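Local coordinates for inositol 2-dehydrogenase (Sinorhizobium meliloti, PDB 4HKT), which catalyses the NAD-dependent oxidation of myo-inositol to 2-keto-myo-inositol (scyllo-inosose), the first step in breaking myo-inositol down to acetyl-CoA, at residues 122-127 / 179-184; 143-148 / 241-246. All blocks are in the same frame, centred on the assembly; numbering follows the deposited sequence.

Contact 1: 122-127 / 179-184. With EDO (1,2-ethanediol), chain S.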
ATOM      1  N   ASN B 122     -27.194  -2.434  -1.123  1.00 21.88           N
ATOM      2  CA  ASN B 122     -26.388  -2.060  -2.295  1.00 23.59           C
ATOM      3  C   ASN B 122     -24.961  -2.562  -2.235  1.00 23.33           C
ATOM      4  O   ASN B 122     -24.288  -2.726  -3.285  1.00 23.43           O
ATOM      5  CB  ASN B 122     -26.371  -0.549  -2.439  1.00 25.64           C
ATOM      6  CG  ASN B 122     -25.982   0.140  -1.151  1.00 27.75           C
ATOM      7  OD1 ASN B 122     -26.757   0.187  -0.214  1.00 30.45           O
ATOM      8  ND2 ASN B 122     -24.767   0.634  -1.088  1.00 30.22           N
ATOM      9  N   ARG B 123     -24.485  -2.842  -1.023  1.00 20.80           N
ATOM     10  CA  ARG B 123     -23.115  -3.296  -0.853  1.00 19.78           C
ATOM     11  C   ARG B 123     -22.859  -4.609  -1.536  1.00 19.79           C
ATOM     12  O   ARG B 123     -21.744  -4.872  -1.952  1.00 20.25           O
ATOM     13  CB  ARG B 123     -22.701  -3.312   0.619  1.00 20.04           C
ATOM     14  CG  ARG B 123     -22.771  -1.929   1.216  1.00 21.17           C
ATOM     15  CD  ARG B 123     -22.399  -1.931   2.684  1.00 20.92           C
ATOM     16  NE  ARG B 123     -22.872  -0.705   3.315  1.00 22.38           N
ATOM     17  CZ  ARG B 123     -22.758  -0.423   4.614  1.00 24.79           C
ATOM     18  NH1 ARG B 123     -22.190  -1.295   5.445  1.00 23.79           N
ATOM     19  NH2 ARG B 123     -23.213   0.738   5.091  1.00 23.62           N
ATOM     20  N   ARG B 124     -23.884  -5.407  -1.721  1.00 20.51           N
ATOM     21  CA  ARG B 124     -23.725  -6.630  -2.461  1.00 22.57           C
ATOM     22  C   ARG B 124     -23.377  -6.405  -3.967  1.00 24.14           C
ATOM     23  O   ARG B 124     -22.984  -7.356  -4.631  1.00 23.67           O
ATOM     24  CB  ARG B 124     -24.991  -7.450  -2.391  1.00 22.27           C
ATOM     25  CG  ARG B 124     -25.327  -8.074  -1.067  1.00 23.16           C
ATOM     26  CD  ARG B 124     -26.484  -8.994  -1.290  1.00 24.17           C
ATOM     27  NE  ARG B 124     -26.875  -9.626  -0.058  1.00 26.67           N
ATOM     28  CZ  ARG B 124     -27.270 -10.879   0.035  1.00 25.68           C
ATOM     29  NH1 ARG B 124     -27.353 -11.664  -1.057  1.00 27.61           N
ATOM     30  NH2 ARG B 124     -27.603 -11.353   1.227  1.00 24.55           N
ATOM     31  N   PHE B 125     -23.576  -5.179  -4.481  1.00 23.04           N
ATOM     32  CA  PHE B 125     -23.340  -4.836  -5.898  1.00 25.27           C
ATOM     33  C   PHE B 125     -22.088  -3.980  -6.115  1.00 24.53           C
ATOM     34  O   PHE B 125     -21.773  -3.585  -7.249  1.00 24.84           O
ATOM     35  CB  PHE B 125     -24.590  -4.136  -6.477  1.00 24.60           C
ATOM     36  CG  PHE B 125     -25.787  -5.011  -6.511  1.00 25.76           C
ATOM     37  CD1 PHE B 125     -25.883  -6.013  -7.441  1.00 26.12           C
ATOM     38  CD2 PHE B 125     -26.806  -4.870  -5.575  1.00 25.57           C
ATOM     39  CE1 PHE B 125     -26.985  -6.857  -7.472  1.00 28.96           C
ATOM     40  CE2 PHE B 125     -27.908  -5.694  -5.610  1.00 26.23           C
ATOM     41  CZ  PHE B 125     -27.998  -6.703  -6.552  1.00 27.59           C
ATOM     42  N   ASP B 126     -21.379  -3.669  -5.026  1.00 23.75           N
ATOM     43  CA  ASP B 126     -20.108  -2.951  -5.106  1.00 22.16           C
ATOM     44  C   ASP B 126     -19.083  -3.807  -5.864  1.00 22.60           C
ATOM     45  O   ASP B 126     -18.944  -5.009  -5.563  1.00 20.88           O
ATOM     46  CB  ASP B 126     -19.569  -2.660  -3.700  1.00 22.52           C
ATOM     47  CG  ASP B 126     -18.270  -1.930  -3.737  1.00 21.65           C
ATOM     48  OD1 ASP B 126     -18.243  -0.797  -4.329  1.00 20.95           O
ATOM     49  OD2 ASP B 126     -17.255  -2.519  -3.273  1.00 21.29           O
ATOM     50  N   PRO B 127     -18.349  -3.208  -6.832  1.00 23.16           N
ATOM     51  CA  PRO B 127     -17.422  -4.061  -7.603  1.00 23.69           C
ATOM     52  C   PRO B 127     -16.340  -4.716  -6.748  1.00 21.42           C
ATOM     53  O   PRO B 127     -15.973  -5.854  -7.005  1.00 20.80           O
ATOM     54  CB  PRO B 127     -16.790  -3.103  -8.620  1.00 25.05           C
ATOM     55  CG  PRO B 127     -17.638  -1.893  -8.624  1.00 26.89           C
ATOM     56  CD  PRO B 127     -18.294  -1.805  -7.264  1.00 24.85           C
HETATM   57  N   MSE B 179     -24.098  -8.309   4.771  1.00 15.04           N
HETATM   58  CA  MSE B 179     -22.743  -8.615   4.283  1.00 15.87           C
HETATM   59  C   MSE B 179     -22.193  -9.892   4.882  1.00 15.58           C
HETATM   60  O   MSE B 179     -21.629 -10.733   4.186  1.00 16.38           O
HETATM   61  CB  MSE B 179     -21.853  -7.407   4.534  1.00 17.45           C
HETATM   62  CG  MSE B 179     -20.412  -7.545   4.047  1.00 20.36           C
HETATM   63 SE   MSE B 179     -20.315  -7.850   2.098  1.00 24.37          SE
HETATM   64  CE  MSE B 179     -21.061  -6.123   1.554  1.00 26.14           C
ATOM     65  N   ALA B 180     -22.390 -10.096   6.177  1.00 14.67           N
ATOM     66  CA  ALA B 180     -21.961 -11.318   6.804  1.00 13.97           C
ATOM     67  C   ALA B 180     -22.607 -12.541   6.216  1.00 15.01           C
ATOM     68  O   ALA B 180     -21.926 -13.529   5.923  1.00 16.00           O
ATOM     69  CB  ALA B 180     -22.174 -11.256   8.330  1.00 13.86           C
ATOM     70  N   ARG B 181     -23.915 -12.487   5.976  1.00 16.14           N
ATOM     71  CA  ARG B 181     -24.598 -13.607   5.328  1.00 16.55           C
ATOM     72  C   ARG B 181     -24.072 -13.827   3.891  1.00 17.60           C
ATOM     73  O   ARG B 181     -23.888 -14.981   3.448  1.00 19.00           O
ATOM     74  CB  ARG B 181     -26.124 -13.370   5.303  1.00 16.98           C
ATOM     75  CG  ARG B 181     -26.795 -13.527   6.670  1.00 16.86           C
ATOM     76  CD  ARG B 181     -28.294 -13.280   6.598  1.00 16.82           C
ATOM     77  NE  ARG B 181     -28.934 -14.329   5.859  1.00 18.02           N
ATOM     78  CZ  ARG B 181     -29.403 -14.260   4.611  1.00 18.17           C
ATOM     79  NH1 ARG B 181     -29.380 -13.150   3.873  1.00 17.57           N
ATOM     80  NH2 ARG B 181     -29.914 -15.356   4.091  1.00 19.84           N
ATOM     81  N   PHE B 182     -23.824 -12.731   3.189  1.00 17.25           N
ATOM     82  CA  PHE B 182     -23.279 -12.759   1.820  1.00 18.78           C
ATOM     83  C   PHE B 182     -21.883 -13.434   1.758  1.00 19.69           C
ATOM     84  O   PHE B 182     -21.582 -14.146   0.792  1.00 20.69           O
ATOM     85  CB  PHE B 182     -23.208 -11.331   1.326  1.00 19.09           C
ATOM     86  CG  PHE B 182     -22.807 -11.148  -0.115  1.00 22.39           C
ATOM     87  CD1 PHE B 182     -23.569 -11.655  -1.139  1.00 24.76           C
ATOM     88  CD2 PHE B 182     -21.703 -10.353  -0.436  1.00 23.58           C
ATOM     89  CE1 PHE B 182     -23.203 -11.456  -2.470  1.00 26.03           C
ATOM     90  CE2 PHE B 182     -21.341 -10.130  -1.769  1.00 25.98           C
ATOM     91  CZ  PHE B 182     -22.103 -10.678  -2.774  1.00 26.94           C
ATOM     92  N   LEU B 183     -21.048 -13.178   2.754  1.00 19.28           N
ATOM     93  CA  LEU B 183     -19.663 -13.636   2.772  1.00 19.67           C
ATOM     94  C   LEU B 183     -19.495 -15.003   3.388  1.00 21.45           C
ATOM     95  O   LEU B 183     -18.630 -15.792   2.933  1.00 21.63           O
ATOM     96  CB  LEU B 183     -18.773 -12.658   3.533  1.00 19.62           C
ATOM     97  CG  LEU B 183     -18.689 -11.244   3.014  1.00 19.00           C
ATOM     98  CD1 LEU B 183     -17.858 -10.365   3.918  1.00 18.88           C
ATOM     99  CD2 LEU B 183     -18.119 -11.240   1.618  1.00 20.57           C
ATOM    100  N   LEU B 184     -20.308 -15.301   4.407  1.00 20.13           N
ATOM    101  CA  LEU B 184     -20.171 -16.566   5.107  1.00 20.70           C
ATOM    102  C   LEU B 184     -20.588 -17.726   4.270  1.00 23.69           C
ATOM    103  O   LEU B 184     -20.065 -18.826   4.468  1.00 22.50           O
ATOM    104  CB  LEU B 184     -20.995 -16.642   6.378  1.00 18.54           C
ATOM    105  CG  LEU B 184     -20.447 -15.888   7.574  1.00 18.33           C
ATOM    106  CD1 LEU B 184     -21.568 -15.637   8.556  1.00 17.21           C
ATOM    107  CD2 LEU B 184     -19.282 -16.631   8.211  1.00 18.50           C
TER
HETATM  108  C1  EDO S 402     -26.222 -15.711   0.429  1.00 41.56           C
HETATM  109  O1  EDO S 402     -25.676 -14.888  -0.610  1.00 40.51           O
HETATM  110  C2  EDO S 402     -26.975 -14.857   1.463  1.00 39.97           C
HETATM  111  O2  EDO S 402     -27.906 -13.954   0.825  1.00 38.18           O
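Arg124 lies over the ring of Phe182 and is the main bridge between loop 122-127 and helix 168-184. Its CG sits above the middle of one ring face, 4.0 Å from the centroid and 12° off the normal, a CH-pi contact. The extended Arg124 chain carries its CD and NE past Phe182 CD1. Phe182 CD1 then lies under one face of the guanidinium, offset toward its rim. The two planes are 38° apart, so this is a tilted overlap and not a parallel stack. Phe182 CG is anti to its backbone N (chi1 -174°), which puts the ring beneath the Arg124 side chain.

The edge of the Arg124 guanidinium takes a 1,2-ethanediol, probably from the crystallisation liquor. NH2 of Arg124 donates to its O2 at 2.6 Å, and NH1 adds a weak bond to the same oxygen. Arg181 NH1 comes to 3.7 Å from Arg124 NH2. Acids nearby would offset these like charges: Asp178 pairs with Arg124, and Glu187 and Asp307 with Arg181.

Selenomethionine Met179 makes a separate apolar touch. Its side chain folds back and brings CE to 3.4 Å from Arg123 CB.

The contact packs the loop that leaves the last strand of the parallel Rossmann sheet, 117-120, against helix 168-184, which covers the sheet of the C-terminal domain; this is the two-domain architecture of the Gfo/Idh/MocA family.

Contact 2: 143-148 / 241-246. With EDO (1,2-ethanediol), chain C.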
ATOM      1  N   GLU B 143     -12.192 -23.110   2.290  1.00 23.00           N
ATOM      2  CA  GLU B 143     -13.429 -23.005   3.063  1.00 26.19           C
ATOM      3  C   GLU B 143     -13.391 -21.717   3.897  1.00 23.08           C
ATOM      4  O   GLU B 143     -12.380 -21.409   4.514  1.00 22.55           O
ATOM      5  CB  GLU B 143     -13.630 -24.208   3.997  1.00 29.61           C
ATOM      6  CG  GLU B 143     -14.430 -25.375   3.431  1.00 40.31           C
ATOM      7  CD  GLU B 143     -15.870 -25.005   3.120  1.00 41.19           C
ATOM      8  OE1 GLU B 143     -16.676 -24.717   4.066  1.00 40.78           O
ATOM      9  OE2 GLU B 143     -16.173 -24.974   1.909  1.00 46.92           O
ATOM     10  N   VAL B 144     -14.489 -20.985   3.924  1.00 20.15           N
ATOM     11  CA  VAL B 144     -14.572 -19.758   4.743  1.00 18.56           C
ATOM     12  C   VAL B 144     -14.438 -20.170   6.200  1.00 17.83           C
ATOM     13  O   VAL B 144     -14.994 -21.179   6.594  1.00 18.40           O
ATOM     14  CB  VAL B 144     -15.894 -19.030   4.505  1.00 18.81           C
ATOM     15  CG1 VAL B 144     -16.135 -17.927   5.537  1.00 17.37           C
ATOM     16  CG2 VAL B 144     -15.893 -18.442   3.120  1.00 19.31           C
ATOM     17  N   GLU B 145     -13.642 -19.435   6.974  1.00 16.73           N
ATOM     18  CA  GLU B 145     -13.531 -19.673   8.418  1.00 15.98           C
ATOM     19  C   GLU B 145     -13.965 -18.429   9.288  1.00 16.57           C
ATOM     20  O   GLU B 145     -14.801 -18.536  10.174  1.00 16.11           O
ATOM     21  CB  GLU B 145     -12.091 -20.085   8.732  1.00 16.71           C
ATOM     22  CG  GLU B 145     -11.795 -21.490   8.199  1.00 17.60           C
ATOM     23  CD  GLU B 145     -10.354 -21.963   8.304  1.00 18.77           C
ATOM     24  OE1 GLU B 145      -9.411 -21.262   8.816  1.00 15.54           O
ATOM     25  OE2 GLU B 145     -10.177 -23.107   7.785  1.00 18.81           O
HETATM   26  N   MSE B 146     -13.370 -17.262   9.039  1.00 16.43           N
HETATM   27  CA  MSE B 146     -13.559 -16.111   9.946  1.00 17.17           C
HETATM   28  C   MSE B 146     -13.665 -14.856   9.109  1.00 16.73           C
HETATM   29  O   MSE B 146     -12.826 -14.609   8.262  1.00 19.47           O
HETATM   30  CB  MSE B 146     -12.373 -16.016  10.907  1.00 17.34           C
HETATM   31  CG  MSE B 146     -12.224 -17.326  11.688  1.00 20.60           C
HETATM   32 SE   MSE B 146     -10.828 -17.207  13.039  1.00 23.51          SE
HETATM   33  CE  MSE B 146     -11.931 -16.115  14.239  1.00 21.18           C
ATOM     34  N   VAL B 147     -14.717 -14.086   9.326  1.00 16.29           N
ATOM     35  CA  VAL B 147     -15.020 -12.871   8.570  1.00 15.57           C
ATOM     36  C   VAL B 147     -14.855 -11.705   9.518  1.00 15.84           C
ATOM     37  O   VAL B 147     -15.237 -11.803  10.690  1.00 15.94           O
ATOM     38  CB  VAL B 147     -16.486 -12.899   8.079  1.00 15.62           C
ATOM     39  CG1 VAL B 147     -16.921 -11.554   7.496  1.00 16.60           C
ATOM     40  CG2 VAL B 147     -16.658 -14.019   7.079  1.00 15.83           C
ATOM     41  N   THR B 148     -14.277 -10.612   9.040  1.00 15.62           N
ATOM     42  CA  THR B 148     -14.188  -9.385   9.810  1.00 16.53           C
ATOM     43  C   THR B 148     -14.703  -8.217   8.945  1.00 17.09           C
ATOM     44  O   THR B 148     -14.310  -8.042   7.755  1.00 16.61           O
ATOM     45  CB  THR B 148     -12.753  -9.075  10.300  1.00 19.93           C
ATOM     46  OG1 THR B 148     -12.157 -10.250  10.850  1.00 20.85           O
ATOM     47  CG2 THR B 148     -12.762  -7.997  11.405  1.00 20.81           C
ATOM     48  N   GLU B 241     -13.143  -8.503   5.239  1.00 17.56           N
ATOM     49  CA  GLU B 241     -12.034  -9.444   5.200  1.00 18.73           C
ATOM     50  C   GLU B 241     -12.550 -10.830   5.486  1.00 17.65           C
ATOM     51  O   GLU B 241     -13.418 -11.011   6.379  1.00 19.66           O
ATOM     52  CB  GLU B 241     -10.964  -9.032   6.207  1.00 21.92           C
ATOM     53  CG  GLU B 241      -9.778  -9.997   6.155  1.00 26.28           C
ATOM     54  CD  GLU B 241      -8.718  -9.771   7.221  1.00 32.14           C
ATOM     55  OE1 GLU B 241      -8.880  -8.903   8.093  1.00 33.20           O
ATOM     56  OE2 GLU B 241      -7.692 -10.492   7.150  1.00 38.96           O
ATOM     57  N   VAL B 242     -12.032 -11.827   4.756  1.00 15.63           N
ATOM     58  CA  VAL B 242     -12.459 -13.194   4.920  1.00 15.69           C
ATOM     59  C   VAL B 242     -11.232 -14.126   4.952  1.00 16.81           C
ATOM     60  O   VAL B 242     -10.454 -14.204   3.972  1.00 16.09           O
ATOM     61  CB  VAL B 242     -13.409 -13.642   3.804  1.00 15.51           C
ATOM     62  CG1 VAL B 242     -13.897 -15.051   4.096  1.00 15.69           C
ATOM     63  CG2 VAL B 242     -14.578 -12.687   3.664  1.00 16.15           C
ATOM     64  N   HIS B 243     -11.047 -14.761   6.096  1.00 16.05           N
ATOM     65  CA  HIS B 243      -9.970 -15.713   6.291  1.00 16.51           C
ATOM     66  C   HIS B 243     -10.572 -17.080   6.033  1.00 17.05           C
ATOM     67  O   HIS B 243     -11.633 -17.377   6.550  1.00 15.33           O
ATOM     68  CB  HIS B 243      -9.421 -15.617   7.696  1.00 16.30           C
ATOM     69  CG  HIS B 243      -8.365 -16.631   8.014  1.00 17.58           C
ATOM     70  ND1 HIS B 243      -7.139 -16.654   7.387  1.00 17.65           N
ATOM     71  CD2 HIS B 243      -8.348 -17.646   8.909  1.00 17.95           C
ATOM     72  CE1 HIS B 243      -6.422 -17.647   7.866  1.00 18.21           C
ATOM     73  NE2 HIS B 243      -7.122 -18.250   8.809  1.00 18.71           N
ATOM     74  N   GLY B 244      -9.891 -17.865   5.199  1.00 16.43           N
ATOM     75  CA  GLY B 244     -10.307 -19.225   4.824  1.00 17.51           C
ATOM     76  C   GLY B 244      -9.166 -20.216   4.954  1.00 17.19           C
ATOM     77  O   GLY B 244      -8.040 -19.834   5.348  1.00 17.63           O
ATOM     78  N   SER B 245      -9.440 -21.490   4.642  1.00 17.26           N
ATOM     79  CA  SER B 245      -8.466 -22.574   4.887  1.00 17.28           C
ATOM     80  C   SER B 245      -7.209 -22.420   4.034  1.00 17.57           C
ATOM     81  O   SER B 245      -6.096 -22.774   4.456  1.00 17.44           O
ATOM     82  CB  SER B 245      -9.122 -23.977   4.672  1.00 18.22           C
ATOM     83  OG  SER B 245      -9.728 -24.075   3.391  1.00 19.05           O
ATOM     84  N   LYS B 246      -7.367 -21.842   2.844  1.00 19.47           N
ATOM     85  CA  LYS B 246      -6.276 -21.733   1.888  1.00 20.88           C
ATOM     86  C   LYS B 246      -5.680 -20.337   1.735  1.00 20.68           C
ATOM     87  O   LYS B 246      -4.652 -20.142   1.049  1.00 17.84           O
ATOM     88  CB  LYS B 246      -6.767 -22.182   0.518  1.00 23.23           C
ATOM     89  CG  LYS B 246      -6.958 -23.691   0.378  1.00 26.46           C
ATOM     90  CD  LYS B 246      -7.387 -23.941  -1.082  1.00 30.71           C
ATOM     91  CE  LYS B 246      -7.441 -25.404  -1.438  1.00 34.36           C
ATOM     92  NZ  LYS B 246      -8.346 -26.122  -0.528  1.00 37.27           N
TER
HETATM   93  C1  EDO C 401      -5.417  -9.720   2.308  1.00 30.09           C
HETATM   94  O1  EDO C 401      -4.911  -8.440   2.714  1.00 29.49           O
HETATM   95  C2  EDO C 401      -6.287 -10.316   3.419  1.00 33.45           C
HETATM   96  O2  EDO C 401      -5.495 -10.710   4.549  1.00 39.56           O
HETATM   97  O   HOH W   1      -9.292  -9.143  10.918  1.00 28.84           O
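Val144, Val147 and Val242 form the tight side of this strand pair. Val242 CG1 is 3.9 Å from Val144 CG1, and the two side chains meet at a slant. Val147 and Val242 lie side by side and point the same way, with CG2 of Val147 next to CG1 of Val242. Leu183 and Ile136, from helices 168-184 and 127-137, close over this valine face.

The strands are antiparallel. Met146 with His243 and Thr148 with Glu241 are hydrogen-bonded pairs, and Val147 with Val242 is the non-hydrogen-bonded pair between them. Toward Val144 the register slips by one residue. Glu145 N and Met146 N both donate to His243 O, at 2.9 and 3.0 Å, which makes a classic beta bulge. Glu145 phi/psi of -119/-54° marks the break in the strand. Past the bulge, Ser245 N donates to Glu143 O, and Ser245 OG accepts from Glu143 N at 2.9 Å. Gly244 CA passes 3.0 Å from Glu143 O. These strands are neighbours in the mixed sheet of the C-terminal domain.

The face of Met146, His243, Thr148 and Glu241 is mostly polar and meets the third subunit. Glu145, at the bulge, reaches the same subunit. Contacts within the pair are looser here. The Glu145 carboxylate stands 73° to the His243 ring, and Glu145 OE1 is 3.8 Å from His243 CD2. The salt bridge of Glu145 OE1 is with Arg231 of the third subunit. His243 NE2 bonds Ser229 of that subunit. Glu241 is fully extended, and its OE2 pairs with Arg152 and Arg239 of the third subunit. A water donates to Glu241 OE1 at 2.9 Å and also bonds Thr148 OG1. A 1,2-ethanediol adds a weak bond to Glu241 OE2.

How the contacts relate
The chain leaves the Rossmann sheet at strand 117-120 and enters loop 122-127, the first half of contact 1. Helix 127-137 follows, then strand 144-152 brings in the first half of contact 2. Helix 168-184 returns to the loop and closes contact 1. Strand 237-244 closes contact 2 later, after 92 intervening residues. The segments alternate, so the two closures cross and neither encloses the other. Their centres are 15 Å apart, and they touch directly. Leu184 CD2 lies 3.9 Å from Val147 CG2, and Leu183 also links the two contacts. Helix 168-184 is thus shared: it meets loop 122-127 on one side and the C-terminal sheet on another.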